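Local coordinates for alcohol dehydrogenase (Thermus thermophilus, PDB 2EIH), which probably works as a zinc-containing, nicotinamide-dependent dehydrogenase that interconverts alcohols and carbonyl compounds, and carries a zinc ion bound by four cysteines, at residues R205-A209 / L210-E214; E77-A80 / P81-V85; N40-D43 / V44-K48; F298-L301 / R302-E306. One frame throughout, in Å; residues are numbered along the deposited sequence.

Interaction 1 of 4, residues R205-A209 / L210-E214; sequences RRAKA and LGADE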
loop_
_atom_site.group_PDB
_atom_site.type_symbol
_atom_site.label_atom_id
_atom_site.label_comp_id
_atom_site.label_asym_id
_atom_site.label_seq_id
_atom_site.Cartn_x
_atom_site.Cartn_y
_atom_site.Cartn_z
ATOM N N ARG A 205 23.111 -14.933 23.623
ATOM C CA ARG A 205 23.049 -14.110 24.825
ATOM C C ARG A 205 23.199 -12.667 24.383
ATOM O O ARG A 205 22.585 -11.750 24.942
ATOM C CB ARG A 205 24.182 -14.471 25.783
ATOM C CG ARG A 205 24.385 -13.474 26.922
ATOM C CD ARG A 205 25.628 -13.854 27.740
ATOM N NE ARG A 205 26.783 -14.033 26.860
ATOM C CZ ARG A 205 27.461 -13.032 26.302
ATOM N NH1 ARG A 205 28.491 -13.281 25.502
ATOM N NH2 ARG A 205 27.126 -11.777 26.570
ATOM N N ARG A 206 24.024 -12.495 23.357
ATOM C CA ARG A 206 24.307 -11.196 22.787
ATOM C C ARG A 206 23.067 -10.658 22.065
ATOM O O ARG A 206 22.800 -9.453 22.078
ATOM C CB ARG A 206 25.476 -11.332 21.815
ATOM C CG ARG A 206 26.259 -10.058 21.605
ATOM C CD ARG A 206 27.305 -9.846 22.681
ATOM N NE ARG A 206 28.590 -9.548 22.047
ATOM C CZ ARG A 206 28.866 -8.421 21.401
ATOM N NH1 ARG A 206 27.954 -7.460 21.308
ATOM N NH2 ARG A 206 30.044 -8.277 20.811
ATOM N N ALA A 207 22.316 -11.569 21.450
ATOM C CA ALA A 207 21.106 -11.221 20.720
ATOM C C ALA A 207 20.075 -10.616 21.661
ATOM O O ALA A 207 19.568 -9.521 21.404
ATOM C CB ALA A 207 20.536 -12.446 20.035
ATOM N N LYS A 208 19.767 -11.311 22.756
ATOM C CA LYS A 208 18.787 -10.789 23.708
ATOM C C LYS A 208 19.164 -9.403 24.196
ATOM O O LYS A 208 18.301 -8.556 24.393
ATOM C CB LYS A 208 18.620 -11.735 24.902
ATOM C CG LYS A 208 17.936 -13.027 24.533
ATOM C CD LYS A 208 17.363 -13.764 25.729
ATOM C CE LYS A 208 16.451 -14.892 25.239
ATOM N NZ LYS A 208 15.759 -15.671 26.312
ATOM N N ALA A 209 20.458 -9.169 24.369
ATOM C CA ALA A 209 20.935 -7.877 24.839
ATOM C C ALA A 209 20.581 -6.796 23.829
ATOM O O ALA A 209 20.478 -5.617 24.170
ATOM C CB ALA A 209 22.439 -7.930 25.047
ATOM N N LEU A 210 20.394 -7.210 22.580
ATOM C CA LEU A 210 20.053 -6.287 21.501
ATOM C C LEU A 210 18.543 -6.071 21.360
ATOM O O LEU A 210 18.099 -5.135 20.680
ATOM C CB LEU A 210 20.632 -6.806 20.183
ATOM C CG LEU A 210 21.728 -5.960 19.529
ATOM C CD1 LEU A 210 22.763 -5.529 20.550
ATOM C CD2 LEU A 210 22.367 -6.774 18.412
ATOM N N GLY A 211 17.757 -6.933 21.998
ATOM C CA GLY A 211 16.312 -6.797 21.928
ATOM C C GLY A 211 15.599 -8.079 21.546
ATOM O O GLY A 211 14.372 -8.151 21.593
ATOM N N ALA A 212 16.362 -9.094 21.154
ATOM C CA ALA A 212 15.771 -10.374 20.781
ATOM C C ALA A 212 14.976 -10.931 21.968
ATOM O O ALA A 212 15.529 -11.192 23.044
ATOM C CB ALA A 212 16.859 -11.352 20.369
ATOM N N ASP A 213 13.677 -11.113 21.765
ATOM C CA ASP A 213 12.811 -11.623 22.816
ATOM C C ASP A 213 13.003 -13.115 23.087
ATOM O O ASP A 213 12.833 -13.576 24.212
ATOM C CB ASP A 213 11.349 -11.361 22.450
ATOM C CG ASP A 213 11.069 -9.901 22.204
ATOM O OD1 ASP A 213 11.205 -9.106 23.157
ATOM O OD2 ASP A 213 10.725 -9.544 21.056
ATOM N N GLU A 214 13.367 -13.856 22.051
ATOM C CA GLU A 214 13.547 -15.291 22.166
ATOM C C GLU A 214 14.801 -15.710 21.390
ATOM O O GLU A 214 15.212 -15.034 20.445
ATOM C CB GLU A 214 12.304 -15.984 21.596
ATOM C CG GLU A 214 11.572 -16.945 22.535
ATOM C CD GLU A 214 11.297 -16.374 23.916
ATOM O OE1 GLU A 214 12.249 -16.343 24.726
ATOM O OE2 GLU A 214 10.141 -15.955 24.190
HETATM O O HOH W 1 14.501 -17.946 24.007
#

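Interaction 2 of 4, residues E77-A80 / P81-V85; sequences EGFA and PGDEV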
loop_
_atom_site.group_PDB
_atom_site.type_symbol
_atom_site.label_atom_id
_atom_site.label_comp_id
_atom_site.label_asym_id
_atom_site.label_seq_id
_atom_site.Cartn_x
_atom_site.Cartn_y
_atom_site.Cartn_z
ATOM N N GLU A 77 26.650 23.416 -1.446
ATOM C CA GLU A 77 26.113 23.982 -0.224
ATOM C C GLU A 77 25.653 22.886 0.717
ATOM O O GLU A 77 25.314 21.782 0.287
ATOM C CB GLU A 77 24.943 24.908 -0.553
ATOM C CG GLU A 77 23.816 24.217 -1.306
ATOM C CD GLU A 77 22.737 25.190 -1.742
ATOM O OE1 GLU A 77 22.184 25.901 -0.872
ATOM O OE2 GLU A 77 22.430 25.238 -2.953
ATOM N N GLY A 78 25.639 23.194 2.006
ATOM C CA GLY A 78 25.212 22.205 2.973
ATOM C C GLY A 78 26.349 21.367 3.531
ATOM O O GLY A 78 26.098 20.393 4.241
ATOM N N PHE A 79 27.586 21.731 3.193
ATOM C CA PHE A 79 28.783 21.045 3.686
ATOM C C PHE A 79 29.975 21.989 3.737
ATOM O O PHE A 79 30.264 22.702 2.776
ATOM C CB PHE A 79 29.129 19.822 2.824
ATOM C CG PHE A 79 28.191 18.670 3.018
ATOM C CD1 PHE A 79 27.968 18.152 4.296
ATOM C CD2 PHE A 79 27.463 18.162 1.953
ATOM C CE1 PHE A 79 27.029 17.159 4.512
ATOM C CE2 PHE A 79 26.522 17.167 2.161
ATOM C CZ PHE A 79 26.300 16.665 3.441
ATOM N N ALA A 80 30.657 21.997 4.873
ATOM C CA ALA A 80 31.816 22.852 5.064
ATOM C C ALA A 80 32.912 22.055 5.754
ATOM O O ALA A 80 32.632 21.125 6.505
ATOM C CB ALA A 80 31.430 24.063 5.907
ATOM N N PRO A 81 34.180 22.412 5.511
ATOM C CA PRO A 81 35.298 21.701 6.129
ATOM C C PRO A 81 35.270 21.715 7.652
ATOM O O PRO A 81 35.242 22.771 8.279
ATOM C CB PRO A 81 36.521 22.415 5.556
ATOM C CG PRO A 81 36.032 23.793 5.333
ATOM C CD PRO A 81 34.669 23.558 4.725
ATOM N N GLY A 82 35.280 20.516 8.225
ATOM C CA GLY A 82 35.249 20.361 9.662
ATOM C C GLY A 82 34.042 19.542 10.055
ATOM O O GLY A 82 34.048 18.881 11.092
ATOM N N ASP A 83 33.011 19.575 9.213
ATOM C CA ASP A 83 31.770 18.838 9.465
ATOM C C ASP A 83 31.945 17.330 9.552
ATOM O O ASP A 83 32.550 16.722 8.677
ATOM C CB ASP A 83 30.743 19.132 8.373
ATOM C CG ASP A 83 30.294 20.575 8.359
ATOM O OD1 ASP A 83 29.461 20.911 7.496
ATOM O OD2 ASP A 83 30.764 21.366 9.202
ATOM N N GLU A 84 31.405 16.735 10.609
ATOM C CA GLU A 84 31.493 15.296 10.782
ATOM C C GLU A 84 30.363 14.659 9.962
ATOM O O GLU A 84 29.207 15.109 10.018
ATOM C CB GLU A 84 31.374 14.932 12.257
ATOM C CG GLU A 84 32.504 15.485 13.129
ATOM C CD GLU A 84 32.610 14.750 14.459
ATOM O OE1 GLU A 84 33.543 15.025 15.241
ATOM O OE2 GLU A 84 31.750 13.887 14.715
ATOM N N VAL A 85 30.712 13.623 9.192
ATOM C CA VAL A 85 29.766 12.939 8.312
ATOM C C VAL A 85 29.995 11.430 8.144
ATOM O O VAL A 85 31.055 10.892 8.463
ATOM C CB VAL A 85 29.813 13.564 6.892
ATOM C CG1 VAL A 85 29.436 15.035 6.948
ATOM C CG2 VAL A 85 31.216 13.423 6.291
HETATM O O HOH W 2 27.115 20.312 6.792
#

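Interaction 3 of 4, residues N40-D43 / V44-K48; sequences NHLD and VWVRK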
loop_
_atom_site.group_PDB
_atom_site.type_symbol
_atom_site.label_atom_id
_atom_site.label_comp_id
_atom_site.label_asym_id
_atom_site.label_seq_id
_atom_site.Cartn_x
_atom_site.Cartn_y
_atom_site.Cartn_z
ATOM N N ASN A 40 32.754 -4.743 4.614
ATOM C CA ASN A 40 31.552 -5.462 4.188
ATOM C C ASN A 40 31.912 -6.694 3.349
ATOM O O ASN A 40 32.974 -6.743 2.730
ATOM C CB ASN A 40 30.630 -4.523 3.411
ATOM C CG ASN A 40 29.893 -3.575 4.317
ATOM O OD1 ASN A 40 30.197 -2.387 4.385
ATOM N ND2 ASN A 40 28.916 -4.103 5.035
ATOM N N HIS A 41 31.033 -7.687 3.327
ATOM C CA HIS A 41 31.315 -8.904 2.574
ATOM C C HIS A 41 31.508 -8.613 1.089
ATOM O O HIS A 41 32.160 -9.374 0.361
ATOM C CB HIS A 41 30.204 -9.935 2.802
ATOM C CG HIS A 41 30.188 -10.495 4.191
ATOM N ND1 HIS A 41 31.152 -11.363 4.655
ATOM C CD2 HIS A 41 29.350 -10.273 5.231
ATOM C CE1 HIS A 41 30.914 -11.649 5.922
ATOM N NE2 HIS A 41 29.824 -11.000 6.298
ATOM N N LEU A 42 30.951 -7.488 0.663
ATOM C CA LEU A 42 31.066 -7.036 -0.711
ATOM C C LEU A 42 32.536 -6.770 -1.060
ATOM O O LEU A 42 32.984 -7.081 -2.170
ATOM C CB LEU A 42 30.242 -5.760 -0.900
ATOM C CG LEU A 42 30.306 -5.065 -2.261
ATOM C CD1 LEU A 42 30.057 -6.071 -3.384
ATOM C CD2 LEU A 42 29.279 -3.953 -2.286
ATOM N N ASP A 43 33.285 -6.192 -0.121
ATOM C CA ASP A 43 34.691 -5.914 -0.377
ATOM C C ASP A 43 35.411 -7.236 -0.657
ATOM O O ASP A 43 36.370 -7.266 -1.420
ATOM C CB ASP A 43 35.374 -5.242 0.826
ATOM C CG ASP A 43 34.577 -4.082 1.408
ATOM O OD1 ASP A 43 33.634 -3.590 0.760
ATOM O OD2 ASP A 43 34.908 -3.660 2.535
ATOM N N VAL A 44 34.949 -8.323 -0.040
ATOM C CA VAL A 44 35.583 -9.625 -0.231
ATOM C C VAL A 44 35.312 -10.187 -1.623
ATOM O O VAL A 44 36.216 -10.729 -2.263
ATOM C CB VAL A 44 35.123 -10.639 0.846
ATOM C CG1 VAL A 44 35.713 -12.012 0.567
ATOM C CG2 VAL A 44 35.568 -10.157 2.220
ATOM N N TRP A 45 34.074 -10.057 -2.091
ATOM C CA TRP A 45 33.729 -10.550 -3.415
ATOM C C TRP A 45 34.551 -9.806 -4.471
ATOM O O TRP A 45 35.007 -10.404 -5.451
ATOM C CB TRP A 45 32.224 -10.381 -3.674
ATOM C CG TRP A 45 31.379 -11.118 -2.680
ATOM C CD1 TRP A 45 31.715 -12.266 -2.020
ATOM C CD2 TRP A 45 30.082 -10.743 -2.199
ATOM N NE1 TRP A 45 30.715 -12.627 -1.152
ATOM C CE2 TRP A 45 29.699 -11.710 -1.239
ATOM C CE3 TRP A 45 29.204 -9.687 -2.482
ATOM C CZ2 TRP A 45 28.475 -11.647 -0.552
ATOM C CZ3 TRP A 45 27.982 -9.626 -1.798
ATOM C CH2 TRP A 45 27.634 -10.602 -0.846
ATOM N N VAL A 46 34.764 -8.509 -4.265
ATOM C CA VAL A 46 35.545 -7.739 -5.217
ATOM C C VAL A 46 36.997 -8.186 -5.144
ATOM O O VAL A 46 37.665 -8.295 -6.172
ATOM C CB VAL A 46 35.454 -6.229 -4.942
ATOM C CG1 VAL A 46 36.369 -5.471 -5.894
ATOM C CG2 VAL A 46 34.016 -5.763 -5.130
ATOM N N ARG A 47 37.484 -8.464 -3.938
ATOM C CA ARG A 47 38.863 -8.909 -3.778
ATOM C C ARG A 47 39.107 -10.252 -4.461
ATOM O O ARG A 47 40.093 -10.422 -5.174
ATOM C CB ARG A 47 39.236 -9.016 -2.294
ATOM C CG ARG A 47 40.544 -9.778 -2.074
ATOM C CD ARG A 47 40.996 -9.826 -0.629
ATOM N NE ARG A 47 40.058 -10.460 0.297
ATOM C CZ ARG A 47 39.812 -11.765 0.385
ATOM N NH1 ARG A 47 38.938 -12.200 1.283
ATOM N NH2 ARG A 47 40.421 -12.629 -0.413
ATOM N N LYS A 48 38.216 -11.210 -4.233
ATOM C CA LYS A 48 38.361 -12.532 -4.835
ATOM C C LYS A 48 38.198 -12.505 -6.348
ATOM O O LYS A 48 38.732 -13.363 -7.047
ATOM C CB LYS A 48 37.345 -13.505 -4.244
ATOM C CG LYS A 48 37.663 -13.941 -2.836
ATOM C CD LYS A 48 36.624 -14.924 -2.334
ATOM C CE LYS A 48 37.089 -15.578 -1.051
ATOM N NZ LYS A 48 36.058 -16.481 -0.478
#

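Interaction 4 of 4, residues F298-L301 / R302-E306; sequences FPIL and RFVEE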
loop_
_atom_site.group_PDB
_atom_site.type_symbol
_atom_site.label_atom_id
_atom_site.label_comp_id
_atom_site.label_asym_id
_atom_site.label_seq_id
_atom_site.Cartn_x
_atom_site.Cartn_y
_atom_site.Cartn_z
ATOM N N PHE A 298 18.302 8.738 6.417
ATOM C CA PHE A 298 17.926 9.861 7.283
ATOM C C PHE A 298 17.178 9.403 8.536
ATOM O O PHE A 298 17.561 9.748 9.655
ATOM C CB PHE A 298 17.107 10.880 6.490
ATOM C CG PHE A 298 17.870 11.486 5.346
ATOM C CD1 PHE A 298 18.023 10.789 4.145
ATOM C CD2 PHE A 298 18.485 12.731 5.483
ATOM C CE1 PHE A 298 18.781 11.320 3.091
ATOM C CE2 PHE A 298 19.242 13.269 4.439
ATOM C CZ PHE A 298 19.391 12.558 3.235
ATOM N N PRO A 299 16.092 8.632 8.371
ATOM C CA PRO A 299 15.404 8.193 9.588
ATOM C C PRO A 299 16.329 7.322 10.459
ATOM O O PRO A 299 16.325 7.429 11.683
ATOM C CB PRO A 299 14.204 7.409 9.049
ATOM C CG PRO A 299 14.679 6.903 7.738
ATOM C CD PRO A 299 15.411 8.109 7.174
ATOM N N ILE A 300 17.124 6.468 9.820
ATOM C CA ILE A 300 18.041 5.593 10.544
ATOM C C ILE A 300 18.950 6.372 11.493
ATOM O O ILE A 300 18.954 6.112 12.691
ATOM C CB ILE A 300 18.888 4.761 9.560
ATOM C CG1 ILE A 300 17.995 3.737 8.863
ATOM C CG2 ILE A 300 20.021 4.057 10.287
ATOM C CD1 ILE A 300 18.702 2.924 7.751
ATOM N N LEU A 301 19.694 7.338 10.959
ATOM C CA LEU A 301 20.603 8.153 11.757
ATOM C C LEU A 301 19.870 8.912 12.868
ATOM O O LEU A 301 20.405 9.128 13.954
ATOM C CB LEU A 301 21.397 9.097 10.830
ATOM C CG LEU A 301 22.359 8.406 9.824
ATOM C CD1 LEU A 301 22.904 9.390 8.794
ATOM C CD2 LEU A 301 23.507 7.776 10.589
ATOM N N ARG A 302 18.632 9.298 12.597
ATOM C CA ARG A 302 17.801 9.994 13.584
ATOM C C ARG A 302 17.560 9.050 14.773
ATOM O O ARG A 302 17.764 9.429 15.912
ATOM C CB ARG A 302 16.462 10.399 12.938
ATOM C CG ARG A 302 16.023 11.838 13.208
ATOM C CD ARG A 302 15.456 12.490 11.949
ATOM N NE ARG A 302 14.418 11.670 11.317
ATOM C CZ ARG A 302 14.227 11.618 10.000
ATOM N NH1 ARG A 302 15.004 12.329 9.194
ATOM N NH2 ARG A 302 13.259 10.873 9.476
ATOM N N PHE A 303 17.122 7.823 14.494
ATOM C CA PHE A 303 16.887 6.829 15.544
ATOM C C PHE A 303 18.192 6.508 16.278
ATOM O O PHE A 303 18.185 6.212 17.478
ATOM C CB PHE A 303 16.294 5.528 14.969
ATOM C CG PHE A 303 14.874 5.664 14.489
ATOM C CD1 PHE A 303 14.554 5.460 13.147
ATOM C CD2 PHE A 303 13.862 6.052 15.369
ATOM C CE1 PHE A 303 13.247 5.647 12.685
ATOM C CE2 PHE A 303 12.547 6.242 14.913
ATOM C CZ PHE A 303 12.243 6.042 13.578
ATOM N N VAL A 304 19.313 6.555 15.558
ATOM C CA VAL A 304 20.608 6.277 16.175
ATOM C C VAL A 304 20.982 7.370 17.173
ATOM O O VAL A 304 21.518 7.072 18.229
ATOM C CB VAL A 304 21.743 6.127 15.126
ATOM C CG1 VAL A 304 23.088 5.969 15.831
ATOM C CG2 VAL A 304 21.483 4.923 14.247
ATOM N N GLU A 305 20.700 8.627 16.853
ATOM C CA GLU A 305 21.014 9.694 17.795
ATOM C C GLU A 305 20.130 9.612 19.028
ATOM O O GLU A 305 20.530 10.035 20.104
ATOM C CB GLU A 305 20.834 11.072 17.171
ATOM C CG GLU A 305 21.846 11.411 16.119
ATOM C CD GLU A 305 21.999 12.903 15.937
ATOM O OE1 GLU A 305 21.020 13.554 15.517
ATOM O OE2 GLU A 305 23.097 13.426 16.233
ATOM N N GLU A 306 18.927 9.079 18.867
ATOM C CA GLU A 306 17.988 8.943 19.979
ATOM C C GLU A 306 18.364 7.749 20.833
ATOM O O GLU A 306 17.972 7.668 21.994
ATOM C CB GLU A 306 16.582 8.719 19.454
ATOM C CG GLU A 306 15.945 9.912 18.805
ATOM C CD GLU A 306 14.674 9.523 18.077
ATOM O OE1 GLU A 306 13.868 8.736 18.645
ATOM O OE2 GLU A 306 14.464 10.012 16.940
#

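Interaction 1 of 4, residues R205-A209 / L210-E214
A207 and A212 meet across the C-terminal end of helix 201-210, a local Schellman motif where the chain leaves for strand 214-217 at the edge of the parallel Rossmann sheet. The A207 carbonyl is the hub: A212 N donates to A207 O at 3.2 Å and L210 N at 2.7 Å, from opposite faces of the carbonyl plane. G211 N bonds K208 O at 2.9 Å, and with the A212 N bond makes the motif's defining pair. G211 has a phi of 129°, where a side chain would collide with the preceding carbonyl oxygen, so glycine suits. Small residues fit the inner side: A207 CB and A212 CB touch at 3.9 Å, and both pack on A196 of strand 193-198. On the outer side K208 CA lies 3.3 Å from A212 O in a CH...O contact. Its extended chain runs out until K208 NZ stands 3.9 Å from E214 OE1, a long salt bridge that a water also spans, weakly on the lysine side. The D213 carboxylate forms a salt bridge with K188 and accepts a hydrogen bond from V194 N. The returning chain thus satisfies the A207 and K208 carbonyls, beyond the regular helix pattern, while the separated charges probably add only modest attraction.

Interaction 2 of 4, residues E77-A80 / P81-V85
D83 N donates to A80 O at 3.1 Å and closes a type II beta turn, A80 to D83, that leads into strand 84-91 of the GroES-like domain. The D83 carboxylate returns a second bond: A80 N reaches D83 OD1 at 3.1 Å, coming from above the carboxylate plane. With CG beside its own backbone N (chi1 -65°), the aspartate points its acid back across the turn, so A80 is held through both its N-H and its C=O. A water joins D83 OD1 to G78 O. An alanine in place of D83 would probably leave the A80 N-H without its acceptor and the water with one partner fewer, and let the residues before the turn shift more freely. P81 and G82 suit the turn's two central positions, the proline ring fixing a phi of -59° and the glycine taking a phi of 122° that a side chain would resist. Backbone bonds from G82 and D83 to V69 tie the turn to strand 64-72. Farther in, both F79 and V85 also pack on L132 of strand 132-134. D83 OD1 lies at the edge of the F79 ring, and F79 CE1 meets V85 CG1 obliquely at 4.0 Å.

Interaction 3 of 4, residues N40-D43 / V44-K48
The indole of W45 lies against the first turn of helix 41-48, one face turned to backbone: H41 O sits 3.5 Å above the ring plane, with L42 N farther out over the same face, both offset toward the rim. W45 CG stands beside the backbone N (chi1 -60°), which folds the ring back toward the residues before it. H41 CB lies over the same face, 4.1 Å from W45 CZ2, while L42 CD1 comes in beside the rim, 3.8 Å from W45 CE3, the leucine and tryptophan crossing at about a right angle. A broad, largely apolar ring suits this place because it covers backbone and two side chains together. L42 CD1 also reaches V46 CG2, one turn on, at 4.3 Å.

Beneath run helical bonds, among them W45 N to H41 O at 3.2 Å, in the carbonyl plane. R47 N donates to D43 O at 3.0 Å. At the start of the helix, D43 OD2 receives N40 N at 3.2 Å from above its carboxylate plane and also bonds Y121 OH. The R47 guanidinium hydrogen-bonds G10 O and H326 ND1 and forms a salt bridge with E330, while V44 packs on H326 and E330, joining this helix to helix 322-330. H41 O thus serves as bond acceptor and as a polar neighbour of the indole face, and the negative charge of D43 near the helix N-terminus would probably interact favourably with the helix dipole.

Interaction 4 of 4, residues F298-L301 / R302-E306
R302 folds back along its own helix until its guanidinium lies over the F298-P299 backbone, one face turned to P299 CA, 3.4 Å above the plane, and to F298 O. Bends at chi2 and chi3 (138° and 51°) bring it there, and R302 NH2 comes within 3.6 Å of P299 CB. R302 NH1 forms a salt bridge with E97 of a second subunit, where R95 packs on F298 and E97 on P299; E97 follows the zinc ligand C96, so the helix meets that subunit's zinc-binding loop. A long arginine suits the spot: its flat end lies over backbone and proline carbon while NH1 reaches the neighbouring acid. This is helix 297-306 in the zinc-binding dehydrogenase region, carried by i to i+4 bonds such as F303 N to P299 O at 2.9 Å. F303 CG stands beside its backbone N (chi1 -70°), leaning the ring back toward P299, oblique to P299 O, with F303 CE1 4.2 Å from P299 CB; it also packs on W155 and on G167 of a third subunit. A leucine in place of F303 would probably open a gap beside P299 and W155. On the buried side I300 CG2 meets V304 CG2 at 4.3 Å, and I300 packs on helix 148-161.

Interactions 3 and 4 are each contained in one helix, whereas interaction 1 ends a helix and interaction 2 leads a loop into a strand. Interaction 3 is the buried one; interaction 2 lies at the surface, and 1 and 4 are partly buried. Their chemistry follows: interaction 3 pairs aromatic and aliphatic packing with polar ends directed to other parts of its chain, interaction 2 depends on an aspartate that supports a backbone turn, and interaction 1 on backbone bonds around a glycine. Interaction 4 faces two other subunits, and interaction 2 reaches one through E77. Interactions 2 and 4 lie on the same side of the chain's centre, about 7 Å apart at their nearest atoms, while 3 lies opposite both 1 and 4.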